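PDB 2Q1S: putative nucleotide sugar epimerase/ dehydratase from Bordetella bronchiseptica, which binds NAD(H) in a Rossmann fold and probably acts as a short-chain dehydrogenase/reductase on nucleotide sugars during lipopolysaccharide O-antigen biosynthesis. Local coordinates for residues V63-S68 with A220-G225; P214-G219 with V230-T235; A107-N112 with H123-L128. All blocks are in the same frame, centred on the assembly; numbering follows the deposited sequence.

Contact 1 (V63-S68 with A220-G225). With NAI (1,4-dihydronicotinamide adenine dinucleotide), chain B.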
loop_
_atom_site.group_PDB
_atom_site.type_symbol
_atom_site.label_atom_id
_atom_site.label_comp_id
_atom_site.label_asym_id
_atom_site.label_seq_id
_atom_site.Cartn_x
_atom_site.Cartn_y
_atom_site.Cartn_z
ATOM N N VAL A 63 -20.614 -7.821 7.575
ATOM C CA VAL A 63 -20.216 -6.479 8.024
ATOM C C VAL A 63 -20.168 -5.658 6.749
ATOM O O VAL A 63 -19.354 -6.004 5.867
ATOM C CB VAL A 63 -18.798 -6.506 8.648
ATOM C CG1 VAL A 63 -18.430 -5.072 9.018
ATOM C CG2 VAL A 63 -18.813 -7.403 9.933
ATOM N N ASP A 64 -21.043 -4.670 6.616
ATOM C CA ASP A 64 -21.085 -3.924 5.360
ATOM C C ASP A 64 -21.677 -2.553 5.640
ATOM O O ASP A 64 -22.732 -2.442 6.271
ATOM C CB ASP A 64 -21.906 -4.698 4.316
ATOM C CG ASP A 64 -21.604 -4.268 2.914
ATOM O OD1 ASP A 64 -21.822 -3.032 2.662
ATOM O OD2 ASP A 64 -21.248 -5.126 2.107
ATOM N N ASN A 65 -20.990 -1.504 5.174
ATOM C CA ASN A 65 -21.490 -0.135 5.411
ATOM C C ASN A 65 -22.498 0.350 4.344
ATOM O O ASN A 65 -22.946 1.497 4.362
ATOM C CB ASN A 65 -20.308 0.848 5.541
ATOM C CG ASN A 65 -19.478 0.922 4.304
ATOM O OD1 ASN A 65 -19.654 0.162 3.343
ATOM N ND2 ASN A 65 -18.438 1.764 4.357
ATOM N N LEU A 66 -22.762 -0.539 3.366
ATOM C CA LEU A 66 -23.718 -0.221 2.271
ATOM C C LEU A 66 -23.249 0.893 1.350
ATOM O O LEU A 66 -24.048 1.514 0.657
ATOM C CB LEU A 66 -25.165 0.014 2.769
ATOM C CG LEU A 66 -25.775 -1.217 3.477
ATOM C CD1 LEU A 66 -27.213 -0.884 3.917
ATOM C CD2 LEU A 66 -25.714 -2.504 2.641
ATOM N N LEU A 67 -21.924 1.073 1.300
ATOM C CA LEU A 67 -21.376 2.158 0.496
ATOM C C LEU A 67 -21.631 1.933 -0.992
ATOM O O LEU A 67 -21.916 2.893 -1.733
ATOM C CB LEU A 67 -19.904 2.315 0.811
ATOM C CG LEU A 67 -19.106 3.360 0.055
ATOM C CD1 LEU A 67 -19.696 4.753 0.204
ATOM C CD2 LEU A 67 -17.655 3.298 0.557
ATOM N N SER A 68 -21.580 0.676 -1.422
ATOM C CA SER A 68 -21.894 0.341 -2.813
ATOM C C SER A 68 -22.841 -0.852 -2.925
ATOM O O SER A 68 -22.710 -1.641 -3.844
ATOM C CB SER A 68 -20.619 0.115 -3.622
ATOM O OG SER A 68 -19.810 -0.898 -3.028
ATOM N N ALA A 220 -26.366 0.671 -7.137
ATOM C CA ALA A 220 -26.335 0.226 -5.742
ATOM C C ALA A 220 -25.486 1.152 -4.856
ATOM O O ALA A 220 -24.374 1.537 -5.225
ATOM C CB ALA A 220 -25.866 -1.215 -5.636
ATOM N N GLY A 221 -26.026 1.518 -3.696
ATOM C CA GLY A 221 -25.281 2.275 -2.677
ATOM C C GLY A 221 -25.290 3.774 -2.882
ATOM O O GLY A 221 -26.176 4.308 -3.545
ATOM N N ARG A 222 -24.293 4.451 -2.316
ATOM C CA ARG A 222 -24.207 5.916 -2.340
ATOM C C ARG A 222 -23.540 6.385 -3.622
ATOM O O ARG A 222 -22.804 5.604 -4.234
ATOM C CB ARG A 222 -23.399 6.405 -1.136
ATOM C CG ARG A 222 -23.861 5.751 0.145
ATOM C CD ARG A 222 -23.196 6.291 1.403
ATOM N NE ARG A 222 -23.002 5.149 2.288
ATOM C CZ ARG A 222 -22.053 5.038 3.210
ATOM N NH1 ARG A 222 -21.201 6.038 3.430
ATOM N NH2 ARG A 222 -21.976 3.924 3.917
ATOM N N TRP A 223 -23.793 7.636 -4.025
ATOM C CA TRP A 223 -23.050 8.273 -5.103
ATOM C C TRP A 223 -21.547 8.291 -4.769
ATOM O O TRP A 223 -21.131 8.853 -3.765
ATOM C CB TRP A 223 -23.521 9.717 -5.280
ATOM C CG TRP A 223 -22.814 10.431 -6.351
ATOM C CD1 TRP A 223 -21.894 11.452 -6.211
ATOM C CD2 TRP A 223 -22.968 10.214 -7.760
ATOM N NE1 TRP A 223 -21.485 11.888 -7.454
ATOM C CE2 TRP A 223 -22.145 11.165 -8.423
ATOM C CE3 TRP A 223 -23.746 9.336 -8.529
ATOM C CZ2 TRP A 223 -22.049 11.225 -9.822
ATOM C CZ3 TRP A 223 -23.667 9.407 -9.924
ATOM C CH2 TRP A 223 -22.814 10.337 -10.556
ATOM N N ARG A 224 -20.731 7.677 -5.612
ATOM C CA ARG A 224 -19.307 7.647 -5.337
ATOM C C ARG A 224 -18.523 8.551 -6.305
ATOM O O ARG A 224 -17.308 8.341 -6.517
ATOM C CB ARG A 224 -18.805 6.189 -5.288
ATOM C CG ARG A 224 -19.438 5.456 -4.106
ATOM C CD ARG A 224 -19.125 3.983 -4.040
ATOM N NE ARG A 224 -19.378 3.237 -5.275
ATOM C CZ ARG A 224 -20.551 2.794 -5.705
ATOM N NH1 ARG A 224 -21.662 3.103 -5.048
ATOM N NH2 ARG A 224 -20.600 2.078 -6.825
ATOM N N GLY A 225 -19.193 9.557 -6.865
ATOM C CA GLY A 225 -18.458 10.574 -7.581
ATOM C C GLY A 225 -18.676 10.672 -9.077
ATOM O O GLY A 225 -18.574 11.750 -9.643
HETATM P PA NAI B . -19.389 -4.482 -4.416
HETATM O O1A NAI B . -19.110 -3.022 -4.423
HETATM O O2A NAI B . -20.809 -4.975 -4.780
HETATM O O5B NAI B . -18.975 -5.140 -3.082
HETATM C C5B NAI B . -18.112 -4.545 -2.106
HETATM C C4B NAI B . -18.828 -4.390 -0.775
HETATM O O4B NAI B . -17.946 -3.758 0.145
HETATM C C3B NAI B . -20.082 -3.487 -0.910
HETATM O O3B NAI B . -21.223 -4.153 -0.343
HETATM C C2B NAI B . -19.723 -2.281 -0.055
HETATM O O2B NAI B . -20.817 -1.600 0.633
HETATM C C1B NAI B . -18.761 -2.893 0.965
HETATM N N9A NAI B . -17.916 -1.936 1.659
HETATM C C8A NAI B . -17.317 -0.825 1.131
HETATM N N7A NAI B . -16.587 -0.233 2.079
HETATM C C5A NAI B . -16.678 -0.944 3.238
HETATM C C6A NAI B . -16.158 -0.857 4.610
HETATM N N6A NAI B . -15.346 0.125 5.020
HETATM N N1A NAI B . -16.502 -1.816 5.525
HETATM C C2A NAI B . -17.333 -2.819 5.130
HETATM N N3A NAI B . -17.855 -2.996 3.906
HETATM C C4A NAI B . -17.560 -2.091 2.906
HETATM O O3 NAI B . -18.361 -5.065 -5.494
HETATM P PN NAI B . -18.034 -6.610 -5.878
HETATM O O1N NAI B . -17.876 -6.719 -7.311
HETATM O O2N NAI B . -18.990 -7.454 -5.074
HETATM O O5D NAI B . -16.578 -6.794 -5.150
HETATM C C5D NAI B . -16.350 -7.786 -4.134
HETATM C C4D NAI B . -14.837 -7.993 -4.037
HETATM O O4D NAI B . -14.377 -8.560 -5.240
HETATM C C3D NAI B . -14.064 -6.677 -3.929
HETATM O O3D NAI B . -13.008 -6.881 -2.980
HETATM C C2D NAI B . -13.546 -6.440 -5.314
HETATM O O2D NAI B . -12.340 -5.629 -5.299
HETATM C C1D NAI B . -13.255 -7.837 -5.788
HETATM N N1N NAI B . -13.239 -7.979 -7.220
HETATM C C2N NAI B . -14.383 -7.945 -7.980
HETATM C C3N NAI B . -14.333 -8.113 -9.361
HETATM C C7N NAI B . -15.590 -8.062 -10.223
HETATM O O7N NAI B . -15.473 -8.239 -11.424
HETATM N N7N NAI B . -16.770 -7.853 -9.585
HETATM C C4N NAI B . -13.093 -8.384 -10.000
HETATM C C5N NAI B . -11.933 -8.451 -9.176
HETATM C C6N NAI B . -12.047 -8.280 -7.797
#

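Contact 2 (P214-G219 with V230-T235). With NAI (1,4-dihydronicotinamide adenine dinucleotide), chain B.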
loop_
_atom_site.group_PDB
_atom_site.type_symbol
_atom_site.label_atom_id
_atom_site.label_comp_id
_atom_site.label_asym_id
_atom_site.label_seq_id
_atom_site.Cartn_x
_atom_site.Cartn_y
_atom_site.Cartn_z
ATOM N N PRO A 214 -26.556 -12.485 -11.342
ATOM C CA PRO A 214 -27.607 -11.923 -10.489
ATOM C C PRO A 214 -27.047 -11.221 -9.252
ATOM O O PRO A 214 -26.009 -11.643 -8.716
ATOM C CB PRO A 214 -28.424 -13.156 -10.070
ATOM C CG PRO A 214 -28.048 -14.241 -11.043
ATOM C CD PRO A 214 -26.663 -13.949 -11.511
ATOM N N GLY A 215 -27.714 -10.161 -8.815
ATOM C CA GLY A 215 -27.345 -9.507 -7.562
ATOM C C GLY A 215 -26.465 -8.276 -7.721
ATOM O O GLY A 215 -26.290 -7.546 -6.753
ATOM N N GLU A 216 -25.961 -8.027 -8.935
ATOM C CA GLU A 216 -25.280 -6.761 -9.242
ATOM C C GLU A 216 -26.315 -5.781 -9.714
ATOM O O GLU A 216 -26.907 -5.965 -10.790
ATOM C CB GLU A 216 -24.193 -6.923 -10.323
ATOM C CG GLU A 216 -23.484 -5.591 -10.558
ATOM C CD GLU A 216 -22.232 -5.654 -11.395
ATOM O OE1 GLU A 216 -22.010 -6.628 -12.145
ATOM O OE2 GLU A 216 -21.445 -4.683 -11.306
ATOM N N ILE A 217 -26.554 -4.755 -8.882
ATOM C CA ILE A 217 -27.622 -3.781 -9.118
ATOM C C ILE A 217 -27.003 -2.464 -9.575
ATOM O O ILE A 217 -26.263 -1.834 -8.816
ATOM C CB ILE A 217 -28.435 -3.545 -7.818
ATOM C CG1 ILE A 217 -29.079 -4.852 -7.337
ATOM C CG2 ILE A 217 -29.474 -2.386 -8.019
ATOM C CD1 ILE A 217 -29.624 -4.850 -5.863
ATOM N N LEU A 218 -27.341 -2.023 -10.787
ATOM C CA LEU A 218 -26.890 -0.701 -11.242
ATOM C C LEU A 218 -27.325 0.349 -10.226
ATOM O O LEU A 218 -28.462 0.319 -9.766
ATOM C CB LEU A 218 -27.462 -0.367 -12.629
ATOM C CG LEU A 218 -27.074 -1.326 -13.772
ATOM C CD1 LEU A 218 -27.819 -0.948 -15.049
ATOM C CD2 LEU A 218 -25.570 -1.353 -14.058
ATOM N N GLY A 219 -26.396 1.242 -9.831
ATOM C CA GLY A 219 -26.771 2.332 -8.906
ATOM C C GLY A 219 -26.747 1.909 -7.437
ATOM O O GLY A 219 -27.091 2.709 -6.571
ATOM N N VAL A 230 -23.694 4.360 -11.248
ATOM C CA VAL A 230 -24.866 3.780 -11.930
ATOM C C VAL A 230 -24.426 2.647 -12.876
ATOM O O VAL A 230 -24.763 1.489 -12.654
ATOM C CB VAL A 230 -25.688 4.845 -12.651
ATOM C CG1 VAL A 230 -26.834 4.164 -13.404
ATOM C CG2 VAL A 230 -26.265 5.828 -11.626
ATOM N N TRP A 231 -23.619 3.002 -13.879
ATOM C CA TRP A 231 -23.151 2.100 -14.924
ATOM C C TRP A 231 -21.915 1.367 -14.440
ATOM O O TRP A 231 -20.792 1.650 -14.855
ATOM C CB TRP A 231 -22.879 2.912 -16.207
ATOM C CG TRP A 231 -24.041 3.828 -16.551
ATOM C CD1 TRP A 231 -24.072 5.201 -16.513
ATOM C CD2 TRP A 231 -25.367 3.409 -16.893
ATOM N NE1 TRP A 231 -25.342 5.661 -16.863
ATOM C CE2 TRP A 231 -26.150 4.581 -17.109
ATOM C CE3 TRP A 231 -25.962 2.154 -17.088
ATOM C CZ2 TRP A 231 -27.501 4.520 -17.476
ATOM C CZ3 TRP A 231 -27.301 2.092 -17.448
ATOM C CH2 TRP A 231 -28.056 3.273 -17.644
ATOM N N ARG A 232 -22.147 0.390 -13.572
ATOM C CA ARG A 232 -21.075 -0.256 -12.805
ATOM C C ARG A 232 -20.093 -1.046 -13.638
ATOM O O ARG A 232 -18.886 -1.023 -13.371
ATOM C CB ARG A 232 -21.660 -1.214 -11.773
ATOM C CG ARG A 232 -22.357 -0.551 -10.617
ATOM C CD ARG A 232 -23.039 -1.633 -9.785
ATOM N NE ARG A 232 -22.180 -2.709 -9.252
ATOM C CZ ARG A 232 -21.911 -2.872 -7.959
ATOM N NH1 ARG A 232 -22.356 -1.956 -7.084
ATOM N NH2 ARG A 232 -21.260 -3.951 -7.526
ATOM N N ASN A 233 -20.631 -1.794 -14.601
ATOM C CA ASN A 233 -19.838 -2.724 -15.397
ATOM C C ASN A 233 -20.593 -2.997 -16.697
ATOM O O ASN A 233 -21.804 -2.768 -16.773
ATOM C CB ASN A 233 -19.661 -4.023 -14.608
ATOM C CG ASN A 233 -18.504 -3.953 -13.626
ATOM O OD1 ASN A 233 -17.354 -3.729 -14.027
ATOM N ND2 ASN A 233 -18.782 -4.189 -12.350
ATOM N N VAL A 234 -19.873 -3.495 -17.697
ATOM C CA VAL A 234 -20.408 -3.628 -19.047
ATOM C C VAL A 234 -21.607 -4.584 -19.104
ATOM O O VAL A 234 -22.609 -4.275 -19.740
ATOM C CB VAL A 234 -19.319 -3.986 -20.086
ATOM C CG1 VAL A 234 -18.632 -5.330 -19.753
ATOM C CG2 VAL A 234 -19.860 -3.925 -21.525
ATOM N N THR A 235 -21.501 -5.734 -18.434
ATOM C CA THR A 235 -22.611 -6.704 -18.510
ATOM C C THR A 235 -23.973 -6.191 -17.994
ATOM O O THR A 235 -24.951 -6.216 -18.747
ATOM C CB THR A 235 -22.221 -8.066 -17.897
ATOM O OG1 THR A 235 -21.001 -8.515 -18.505
ATOM C CG2 THR A 235 -23.311 -9.121 -18.102
HETATM P PA NAI B . -19.389 -4.482 -4.416
HETATM O O1A NAI B . -19.110 -3.022 -4.423
HETATM O O2A NAI B . -20.809 -4.975 -4.780
HETATM O O5B NAI B . -18.975 -5.140 -3.082
HETATM C C5B NAI B . -18.112 -4.545 -2.106
HETATM C C4B NAI B . -18.828 -4.390 -0.775
HETATM O O4B NAI B . -17.946 -3.758 0.145
HETATM C C3B NAI B . -20.082 -3.487 -0.910
HETATM O O3B NAI B . -21.223 -4.153 -0.343
HETATM C C2B NAI B . -19.723 -2.281 -0.055
HETATM O O2B NAI B . -20.817 -1.600 0.633
HETATM C C1B NAI B . -18.761 -2.893 0.965
HETATM N N9A NAI B . -17.916 -1.936 1.659
HETATM C C8A NAI B . -17.317 -0.825 1.131
HETATM N N7A NAI B . -16.587 -0.233 2.079
HETATM C C5A NAI B . -16.678 -0.944 3.238
HETATM C C6A NAI B . -16.158 -0.857 4.610
HETATM N N6A NAI B . -15.346 0.125 5.020
HETATM N N1A NAI B . -16.502 -1.816 5.525
HETATM C C2A NAI B . -17.333 -2.819 5.130
HETATM N N3A NAI B . -17.855 -2.996 3.906
HETATM C C4A NAI B . -17.560 -2.091 2.906
HETATM O O3 NAI B . -18.361 -5.065 -5.494
HETATM P PN NAI B . -18.034 -6.610 -5.878
HETATM O O1N NAI B . -17.876 -6.719 -7.311
HETATM O O2N NAI B . -18.990 -7.454 -5.074
HETATM O O5D NAI B . -16.578 -6.794 -5.150
HETATM C C5D NAI B . -16.350 -7.786 -4.134
HETATM C C4D NAI B . -14.837 -7.993 -4.037
HETATM O O4D NAI B . -14.377 -8.560 -5.240
HETATM C C3D NAI B . -14.064 -6.677 -3.929
HETATM O O3D NAI B . -13.008 -6.881 -2.980
HETATM C C2D NAI B . -13.546 -6.440 -5.314
HETATM O O2D NAI B . -12.340 -5.629 -5.299
HETATM C C1D NAI B . -13.255 -7.837 -5.788
HETATM N N1N NAI B . -13.239 -7.979 -7.220
HETATM C C2N NAI B . -14.383 -7.945 -7.980
HETATM C C3N NAI B . -14.333 -8.113 -9.361
HETATM C C7N NAI B . -15.590 -8.062 -10.223
HETATM O O7N NAI B . -15.473 -8.239 -11.424
HETATM N N7N NAI B . -16.770 -7.853 -9.585
HETATM C C4N NAI B . -13.093 -8.384 -10.000
HETATM C C5N NAI B . -11.933 -8.451 -9.176
HETATM C C6N NAI B . -12.047 -8.280 -7.797
HETATM O O HOH W 1 -19.235 -5.173 -9.081
#

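Contact 3 (A107-N112 with H123-L128). With NAI (1,4-dihydronicotinamide adenine dinucleotide), chain B.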
loop_
_atom_site.group_PDB
_atom_site.type_symbol
_atom_site.label_atom_id
_atom_site.label_comp_id
_atom_site.label_asym_id
_atom_site.label_seq_id
_atom_site.Cartn_x
_atom_site.Cartn_y
_atom_site.Cartn_z
ATOM N N ALA A 107 -14.763 -6.513 0.954
ATOM C CA ALA A 107 -15.037 -5.096 0.857
ATOM C C ALA A 107 -14.040 -4.441 -0.142
ATOM O O ALA A 107 -12.897 -4.877 -0.357
ATOM C CB ALA A 107 -14.983 -4.445 2.194
ATOM N N THR A 108 -14.587 -3.413 -0.795
ATOM C CA THR A 108 -13.778 -2.582 -1.696
ATOM C C THR A 108 -14.503 -1.246 -1.824
ATOM O O THR A 108 -15.594 -1.021 -1.304
ATOM C CB THR A 108 -13.544 -3.234 -3.057
ATOM O OG1 THR A 108 -12.446 -2.570 -3.719
ATOM C CG2 THR A 108 -14.783 -3.188 -3.964
ATOM N N TYR A 109 -13.782 -0.339 -2.491
ATOM C CA TYR A 109 -14.336 0.938 -2.893
ATOM C C TYR A 109 -14.651 0.890 -4.404
ATOM O O TYR A 109 -13.781 0.834 -5.250
ATOM C CB TYR A 109 -13.375 2.078 -2.549
ATOM C CG TYR A 109 -14.019 3.425 -2.765
ATOM C CD1 TYR A 109 -15.087 3.853 -1.962
ATOM C CD2 TYR A 109 -13.559 4.307 -3.764
ATOM C CE1 TYR A 109 -15.679 5.103 -2.135
ATOM C CE2 TYR A 109 -14.142 5.565 -3.967
ATOM C CZ TYR A 109 -15.203 5.996 -3.132
ATOM O OH TYR A 109 -15.785 7.218 -3.297
ATOM N N HIS A 110 -15.947 0.771 -4.706
ATOM C CA HIS A 110 -16.330 0.372 -6.070
ATOM C C HIS A 110 -16.378 1.614 -6.969
ATOM O O HIS A 110 -17.195 2.487 -6.738
ATOM C CB HIS A 110 -17.714 -0.296 -6.049
ATOM C CG HIS A 110 -18.067 -0.985 -7.316
ATOM N ND1 HIS A 110 -18.296 -0.310 -8.498
ATOM C CD2 HIS A 110 -18.250 -2.295 -7.585
ATOM C CE1 HIS A 110 -18.539 -1.187 -9.454
ATOM N NE2 HIS A 110 -18.549 -2.396 -8.919
ATOM N N GLY A 111 -15.523 1.710 -7.992
ATOM C CA GLY A 111 -14.450 0.813 -8.406
ATOM C C GLY A 111 -13.323 1.696 -8.944
ATOM O O GLY A 111 -13.026 2.726 -8.343
ATOM N N ASN A 112 -12.738 1.307 -10.069
ATOM C CA ASN A 112 -11.653 2.101 -10.678
ATOM C C ASN A 112 -11.975 3.587 -10.791
ATOM O O ASN A 112 -11.232 4.448 -10.307
ATOM C CB ASN A 112 -11.226 1.550 -12.053
ATOM C CG ASN A 112 -10.534 0.248 -11.938
ATOM O OD1 ASN A 112 -9.365 0.179 -11.546
ATOM N ND2 ASN A 112 -11.246 -0.822 -12.270
ATOM N N HIS A 123 -8.974 4.904 -0.153
ATOM C CA HIS A 123 -8.029 4.354 0.791
ATOM C C HIS A 123 -8.770 3.838 2.032
ATOM O O HIS A 123 -8.475 2.743 2.531
ATOM C CB HIS A 123 -7.042 5.472 1.159
ATOM C CG HIS A 123 -5.981 4.988 2.077
ATOM N ND1 HIS A 123 -4.847 4.340 1.615
ATOM C CD2 HIS A 123 -5.903 5.015 3.416
ATOM C CE1 HIS A 123 -4.108 3.999 2.655
ATOM N NE2 HIS A 123 -4.755 4.353 3.761
ATOM N N GLU A 124 -9.712 4.662 2.522
ATOM C CA GLU A 124 -10.456 4.301 3.754
ATOM C C GLU A 124 -11.203 2.992 3.577
ATOM O O GLU A 124 -11.233 2.154 4.498
ATOM C CB GLU A 124 -11.442 5.410 4.083
ATOM C CG GLU A 124 -12.364 5.044 5.235
ATOM C CD GLU A 124 -11.677 4.947 6.598
ATOM O OE1 GLU A 124 -10.581 5.514 6.840
ATOM O OE2 GLU A 124 -12.312 4.340 7.491
ATOM N N ASN A 125 -11.770 2.781 2.389
ATOM C CA ASN A 125 -12.644 1.618 2.142
ATOM C C ASN A 125 -12.043 0.497 1.322
ATOM O O ASN A 125 -12.741 -0.477 0.979
ATOM C CB ASN A 125 -13.922 2.159 1.488
ATOM C CG ASN A 125 -14.640 3.122 2.402
ATOM O OD1 ASN A 125 -15.188 2.726 3.435
ATOM N ND2 ASN A 125 -14.578 4.415 2.083
ATOM N N ASN A 126 -10.730 0.570 1.067
ATOM C CA ASN A 126 -10.069 -0.375 0.172
ATOM C C ASN A 126 -8.661 -0.804 0.650
ATOM O O ASN A 126 -8.212 -1.891 0.329
ATOM C CB ASN A 126 -10.054 0.194 -1.256
ATOM C CG ASN A 126 -10.167 -0.860 -2.339
ATOM O OD1 ASN A 126 -10.274 -2.070 -2.094
ATOM N ND2 ASN A 126 -10.194 -0.378 -3.575
ATOM N N THR A 127 -7.947 0.108 1.347
ATOM C CA THR A 127 -6.627 -0.241 1.853
ATOM C C THR A 127 -6.711 -0.437 3.362
ATOM O O THR A 127 -6.283 -1.491 3.884
ATOM C CB THR A 127 -5.574 0.848 1.524
ATOM O OG1 THR A 127 -5.316 0.847 0.099
ATOM C CG2 THR A 127 -4.214 0.580 2.208
ATOM N N LEU A 128 -7.247 0.558 4.045
ATOM C CA LEU A 128 -7.241 0.509 5.510
ATOM C C LEU A 128 -8.145 -0.598 6.039
ATOM O O LEU A 128 -7.895 -1.143 7.111
ATOM C CB LEU A 128 -7.614 1.888 6.064
ATOM C CG LEU A 128 -7.590 2.048 7.567
ATOM C CD1 LEU A 128 -6.134 2.004 8.111
ATOM C CD2 LEU A 128 -8.285 3.336 7.946
HETATM P PA NAI B . -19.389 -4.482 -4.416
HETATM O O1A NAI B . -19.110 -3.022 -4.423
HETATM O O2A NAI B . -20.809 -4.975 -4.780
HETATM O O5B NAI B . -18.975 -5.140 -3.082
HETATM C C5B NAI B . -18.112 -4.545 -2.106
HETATM C C4B NAI B . -18.828 -4.390 -0.775
HETATM O O4B NAI B . -17.946 -3.758 0.145
HETATM C C3B NAI B . -20.082 -3.487 -0.910
HETATM O O3B NAI B . -21.223 -4.153 -0.343
HETATM C C2B NAI B . -19.723 -2.281 -0.055
HETATM O O2B NAI B . -20.817 -1.600 0.633
HETATM C C1B NAI B . -18.761 -2.893 0.965
HETATM N N9A NAI B . -17.916 -1.936 1.659
HETATM C C8A NAI B . -17.317 -0.825 1.131
HETATM N N7A NAI B . -16.587 -0.233 2.079
HETATM C C5A NAI B . -16.678 -0.944 3.238
HETATM C C6A NAI B . -16.158 -0.857 4.610
HETATM N N6A NAI B . -15.346 0.125 5.020
HETATM N N1A NAI B . -16.502 -1.816 5.525
HETATM C C2A NAI B . -17.333 -2.819 5.130
HETATM N N3A NAI B . -17.855 -2.996 3.906
HETATM C C4A NAI B . -17.560 -2.091 2.906
HETATM O O3 NAI B . -18.361 -5.065 -5.494
HETATM P PN NAI B . -18.034 -6.610 -5.878
HETATM O O1N NAI B . -17.876 -6.719 -7.311
HETATM O O2N NAI B . -18.990 -7.454 -5.074
HETATM O O5D NAI B . -16.578 -6.794 -5.150
HETATM C C5D NAI B . -16.350 -7.786 -4.134
HETATM C C4D NAI B . -14.837 -7.993 -4.037
HETATM O O4D NAI B . -14.377 -8.560 -5.240
HETATM C C3D NAI B . -14.064 -6.677 -3.929
HETATM O O3D NAI B . -13.008 -6.881 -2.980
HETATM C C2D NAI B . -13.546 -6.440 -5.314
HETATM O O2D NAI B . -12.340 -5.629 -5.299
HETATM C C1D NAI B . -13.255 -7.837 -5.788
HETATM N N1N NAI B . -13.239 -7.979 -7.220
HETATM C C2N NAI B . -14.383 -7.945 -7.980
HETATM C C3N NAI B . -14.333 -8.113 -9.361
HETATM C C7N NAI B . -15.590 -8.062 -10.223
HETATM O O7N NAI B . -15.473 -8.239 -11.424
HETATM N N7N NAI B . -16.770 -7.853 -9.585
HETATM C C4N NAI B . -13.093 -8.384 -10.000
HETATM C C5N NAI B . -11.933 -8.451 -9.176
HETATM C C6N NAI B . -12.047 -8.280 -7.797
HETATM O O HOH W 2 -10.748 -3.922 1.274
#

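Contact 1 (V63-S68 with A220-G225)
The carbonyl oxygen of L67 is gripped from the 220-225 side by two donors: the backbone N of R222 lies 2.9 Å from L67 O, and NH1 of R224 adds a weak bond. R222 then reaches back along the first loop, where its NH2 donates to N65 O at 2.7 Å. That oxygen lies in the guanidinium plane, while CD1 of L67 packs over one face, displaced toward the rim. The guanidinium of R224 is used differently, with CB of S68 3.4 Å above its centre. With several N-H donors, this side chain can bond to carbonyls of separate loops: NH1 also donates to A220 O, and NE is turned to H110. G221 CA lies 3.9 Å from S68 CA, and with its positive phi glycine suits so close an approach.

The first loop follows strand 59-63 of the Rossmann fold and holds the adenosine half of NADH. With CG swung opposite the backbone N (chi1 -160°), the D64 carboxylate spans the ribose diol: OD1 accepts from O2B of the cofactor and OD2 from O3B at 2.6 Å. An acidic residue here is the classic mark of NAD(H) preference, since it would disfavour a 2'-phosphate. S68 OG donates to phosphate oxygen O1A. The arginines, by holding backbone carbonyls, probably help keep this cofactor-binding loop in shape.

Contact 2 (P214-G219 with V230-T235)
L218 lays its CD1 against the indole of W231, 3.9 Å from CZ3, while its CB and CD2 crowd the carbonyl of V230; this apolar end joins two parts of the long loop between strand 203-212 of the Rossmann fold and helix 234-243. W231 is the centre of an inverse gamma turn; its side chain starts away from the other segment and that of R232 toward it. G219, with positive phi, adds a weak bond from its N to V230 O.

The polar end is built on E216. Its chain is stretched out (chi1 -178°), which carries the carboxylate across to R232, and OE2 takes two donors on different lone pairs. NE of R232 uses the anti one, forming a salt bridge of 2.9 Å, and ND2 of N233 the syn one. Carboxylate and guanidinium planes stand 84° apart. A buried carboxylate paired this way probably keeps its charge, and it helps fix the rotation of the guanidinium. Arginine suits the place because another edge remains for the cofactor: R232 NH2 donates to pyrophosphate oxygen O2A of NADH at 3.0 Å, and also to a water 2.8 Å away.

Contact 3 (A107-N112 with H123-L128)
A107 and N126 are joined through a water that lies 2.9 Å from A107 O and, more weakly placed, near N126 O. The methyl of A107 rests against the adenine of NADH, CB 3.6 Å from C4A, where a small side chain lets the ring come close. At T108 the hydroxyl stands anti to the backbone N (chi1 -163°), and OG1 donates to OD1 of N126 at 2.8 Å. The two side chains lie side by side, with the hydroxyl approaching from above the amide's carbonyl plane. N126 is steadied in turn by D122, which accepts from its ND2. Y109 follows, its CB packed on CB of N126 and CD1 4.0 Å from CB of N125; the ring and the N125 amide are inclined by 21°. N125 turns its OD1 to the adenine amino group, 3.0 Å from N6A, while its ND2 donates to A121 O. The backbone oxygen N125 O is buried without a polar partner. H110 then lays CD2 near the cofactor's O1A.

The loop follows strand 102-105, which runs parallel to its neighbours in the central sheet, and packs against helix 119-126 through N125 and N126, with Y181 of helix 180-199 touching both T108 and N126.

All three contacts touch one NADH molecule. Contact 1 holds the adenosine ribose and a phosphate oxygen, contact 2 brings an arginine to the pyrophosphate, and contact 3 lines the adenine and the nicotinamide ribose. Contacts 1 and 2 have centres about 13 Å apart and join where R232 NH1 meets S68 O at 3.3 Å, probably as a hydrogen bond. Contacts 1 and 3, centres about 11 Å apart, meet through R224 NE and H110 O at 2.7 Å and through L67 CD2, packed 3.6 Å from Y109 CD1. Contacts 2 and 3 are farthest apart, about 17 Å between centres, yet R232 NH2 still packs 3.4 Å from H110 NE2. H110 thus touches residues of both other contacts.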